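Local coordinates for Non-structural polyprotein (Sindbis virus, PDB 4GUA) that carries the cysteine protease that probably cleaves the viral polyprotein, joined to a macro domain and a zinc-binding domain, at residues W37-P42 and I139-N144. Residues are numbered along the deposited sequence; the frame is centred on the assembly and turned at random.
Sequences WSELFP and ISAQHN
E39 and A141 show how one carboxylate can tie a loop to the last turn of a helix. The polar part of the contact is a single hydrogen bond, from A141 N to E39 OE2 at 3.2 Å. It is nearly straight at the hydrogen (172°), yet the N-H comes down on the oxygen from well above the carboxylate plane. E39 reaches the loop because CG lies anti to its backbone N (chi1 -173°) and the chain runs on extended. The donating loop has a defined turn: S140 to H143 form a type I beta turn, and S140 OG accepts from Q142 N at 3.1 Å, an ST turn.

The rest of the contact is apolar. The methyl of A141 points at the helix, its CB 3.9 Å from E39 CG, while L40 CD2 lies 4.0 Å from A141 CA. Both L40 methyls reach I139 CG1, CD1 at 4.0 Å, the two side chains slanting across each other. I139 also touches F63 of helix 52-64, and A141 O accepts from Q239 NE2. Within the family C9 cysteine protease region, a type I turn that includes an ST turn is thus joined to the C-terminal turn of helix 34-40 by one hydrogen bond and apolar packing.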
ATOM      1  N   TRP A  37      -9.782  21.833  19.682  1.00 52.55           N
ATOM      2  CA  TRP A  37      -9.299  20.464  19.822  1.00 55.29           C
ATOM      3  C   TRP A  37     -10.451  19.484  19.661  1.00 56.03           C
ATOM      4  O   TRP A  37     -10.332  18.485  18.956  1.00 57.76           O
ATOM      5  CB  TRP A  37      -8.651  20.244  21.187  1.00 55.56           C
ATOM      6  CG  TRP A  37      -7.205  20.628  21.265  1.00 53.68           C
ATOM      7  CD1 TRP A  37      -6.673  21.671  21.965  1.00 50.91           C
ATOM      8  CD2 TRP A  37      -6.103  19.962  20.637  1.00 51.38           C
ATOM      9  NE1 TRP A  37      -5.310  21.695  21.814  1.00 50.12           N
ATOM     10  CE2 TRP A  37      -4.932  20.661  21.001  1.00 46.13           C
ATOM     11  CE3 TRP A  37      -5.988  18.841  19.806  1.00 49.87           C
ATOM     12  CZ2 TRP A  37      -3.664  20.281  20.565  1.00 42.37           C
ATOM     13  CZ3 TRP A  37      -4.726  18.463  19.367  1.00 49.95           C
ATOM     14  CH2 TRP A  37      -3.581  19.189  19.744  1.00 47.70           C
ATOM     15  N   SER A  38     -11.571  19.782  20.315  1.00 55.71           N
ATOM     16  CA  SER A  38     -12.742  18.909  20.297  1.00 59.83           C
ATOM     17  C   SER A  38     -13.376  18.849  18.912  1.00 64.17           C
ATOM     18  O   SER A  38     -13.893  17.810  18.484  1.00 62.28           O
ATOM     19  CB  SER A  38     -13.779  19.394  21.304  1.00 56.02           C
ATOM     20  OG  SER A  38     -13.244  19.380  22.610  1.00 64.88           O
ATOM     21  N   GLU A  39     -13.323  19.969  18.207  1.00 61.47           N
ATOM     22  CA  GLU A  39     -13.990  20.058  16.928  1.00 63.01           C
ATOM     23  C   GLU A  39     -13.189  19.250  15.919  1.00 57.10           C
ATOM     24  O   GLU A  39     -13.757  18.606  15.043  1.00 59.36           O
ATOM     25  CB  GLU A  39     -14.132  21.514  16.484  1.00 70.33           C
ATOM     26  CG  GLU A  39     -14.971  21.682  15.225  1.00 79.21           C
ATOM     27  CD  GLU A  39     -14.870  23.075  14.633  1.00 86.15           C
ATOM     28  OE1 GLU A  39     -14.416  23.995  15.357  1.00 86.55           O
ATOM     29  OE2 GLU A  39     -15.241  23.244  13.445  1.00 83.10           O
ATOM     30  N   LEU A  40     -11.869  19.271  16.060  1.00 53.04           N
ATOM     31  CA  LEU A  40     -10.990  18.554  15.140  1.00 53.71           C
ATOM     32  C   LEU A  40     -10.921  17.037  15.397  1.00 55.55           C
ATOM     33  O   LEU A  40     -10.943  16.239  14.459  1.00 56.60           O
ATOM     34  CB  LEU A  40      -9.588  19.154  15.209  1.00 52.48           C
ATOM     35  CG  LEU A  40      -9.464  20.583  14.671  1.00 52.88           C
ATOM     36  CD1 LEU A  40      -8.050  21.109  14.858  1.00 52.26           C
ATOM     37  CD2 LEU A  40      -9.857  20.643  13.207  1.00 53.40           C
ATOM     38  N   PHE A  41     -10.826  16.641  16.662  1.00 53.77           N
ATOM     39  CA  PHE A  41     -10.682  15.231  17.002  1.00 50.99           C
ATOM     40  C   PHE A  41     -11.844  14.713  17.838  1.00 55.02           C
ATOM     41  O   PHE A  41     -12.079  15.178  18.952  1.00 58.00           O
ATOM     42  CB  PHE A  41      -9.371  14.991  17.754  1.00 50.07           C
ATOM     43  CG  PHE A  41      -8.151  15.426  16.993  1.00 51.91           C
ATOM     44  CD1 PHE A  41      -7.566  14.583  16.060  1.00 52.35           C
ATOM     45  CD2 PHE A  41      -7.581  16.669  17.219  1.00 51.86           C
ATOM     46  CE1 PHE A  41      -6.448  14.973  15.354  1.00 48.34           C
ATOM     47  CE2 PHE A  41      -6.458  17.064  16.518  1.00 53.73           C
ATOM     48  CZ  PHE A  41      -5.889  16.211  15.585  1.00 51.39           C
ATOM     49  N   PRO A  42     -12.594  13.753  17.295  1.00 53.91           N
ATOM     50  CA  PRO A  42     -13.576  13.094  18.153  1.00 47.66           C
ATOM     51  C   PRO A  42     -12.899  12.483  19.369  1.00 45.22           C
ATOM     52  O   PRO A  42     -13.500  12.436  20.439  1.00 44.00           O
ATOM     53  CB  PRO A  42     -14.152  12.010  17.246  1.00 40.07           C
ATOM     54  CG  PRO A  42     -13.977  12.567  15.856  1.00 41.89           C
ATOM     55  CD  PRO A  42     -12.681  13.298  15.896  1.00 54.16           C
ATOM     56  N   ILE A 139      -9.773  28.087  12.319  1.00 62.55           N
ATOM     57  CA  ILE A 139      -9.676  26.660  12.061  1.00 57.93           C
ATOM     58  C   ILE A 139     -11.048  25.994  12.176  1.00 57.94           C
ATOM     59  O   ILE A 139     -11.801  26.237  13.120  1.00 56.90           O
ATOM     60  CB  ILE A 139      -8.661  26.012  13.042  1.00 52.86           C
ATOM     61  CG1 ILE A 139      -8.563  24.503  12.824  1.00 53.41           C
ATOM     62  CG2 ILE A 139      -9.059  26.281  14.476  1.00 56.79           C
ATOM     63  CD1 ILE A 139      -8.007  24.117  11.485  1.00 59.23           C
ATOM     64  N   SER A 140     -11.373  25.174  11.180  1.00 58.81           N
ATOM     65  CA  SER A 140     -12.666  24.501  11.114  1.00 61.71           C
ATOM     66  C   SER A 140     -12.507  23.066  10.637  1.00 62.74           C
ATOM     67  O   SER A 140     -11.753  22.790   9.709  1.00 60.08           O
ATOM     68  CB  SER A 140     -13.606  25.230  10.161  1.00 63.24           C
ATOM     69  OG  SER A 140     -14.749  24.431   9.887  1.00 66.50           O
ATOM     70  N   ALA A 141     -13.222  22.150  11.275  1.00 66.35           N
ATOM     71  CA  ALA A 141     -13.144  20.747  10.898  1.00 65.58           C
ATOM     72  C   ALA A 141     -13.861  20.472   9.574  1.00 60.41           C
ATOM     73  O   ALA A 141     -13.740  19.387   9.010  1.00 57.52           O
ATOM     74  CB  ALA A 141     -13.738  19.883  12.003  1.00 61.20           C
ATOM     75  N   GLN A 142     -14.591  21.460   9.068  1.00 58.39           N
ATOM     76  CA  GLN A 142     -15.416  21.264   7.879  1.00 57.78           C
ATOM     77  C   GLN A 142     -14.737  21.681   6.581  1.00 59.80           C
ATOM     78  O   GLN A 142     -15.346  21.617   5.512  1.00 60.31           O
ATOM     79  CB  GLN A 142     -16.731  22.019   8.046  1.00 58.43           C
ATOM     80  CG  GLN A 142     -17.569  21.469   9.178  1.00 66.12           C
ATOM     81  CD  GLN A 142     -18.790  22.301   9.458  1.00 72.67           C
ATOM     82  OE1 GLN A 142     -19.656  22.463   8.603  1.00 75.28           O
ATOM     83  NE2 GLN A 142     -18.874  22.827  10.670  1.00 78.46           N
ATOM     84  N   HIS A 143     -13.472  22.084   6.677  1.00 54.56           N
ATOM     85  CA  HIS A 143     -12.728  22.570   5.527  1.00 47.20           C
ATOM     86  C   HIS A 143     -11.368  21.899   5.413  1.00 50.43           C
ATOM     87  O   HIS A 143     -10.920  21.242   6.347  1.00 54.76           O
ATOM     88  CB  HIS A 143     -12.568  24.081   5.638  1.00 54.54           C
ATOM     89  CG  HIS A 143     -13.864  24.820   5.527  1.00 59.92           C
ATOM     90  ND1 HIS A 143     -14.221  25.536   4.405  1.00 63.61           N
ATOM     91  CD2 HIS A 143     -14.901  24.931   6.389  1.00 63.26           C
ATOM     92  CE1 HIS A 143     -15.416  26.066   4.586  1.00 66.55           C
ATOM     93  NE2 HIS A 143     -15.853  25.711   5.781  1.00 64.80           N
ATOM     94  N   ASN A 144     -10.714  22.065   4.263  1.00 54.79           N
ATOM     95  CA  ASN A 144      -9.486  21.334   3.968  1.00 52.29           C
ATOM     96  C   ASN A 144      -9.672  19.843   4.274  1.00 52.88           C
ATOM     97  O   ASN A 144      -8.868  19.236   4.986  1.00 42.35           O
ATOM     98  CB  ASN A 144      -8.310  21.915   4.746  1.00 56.24           C
ATOM     99  CG  ASN A 144      -7.768  23.185   4.117  1.00 57.11           C
ATOM    100  OD1 ASN A 144      -8.274  23.647   3.097  1.00 58.40           O
ATOM    101  ND2 ASN A 144      -6.734  23.763   4.732  1.00 56.04           N
TER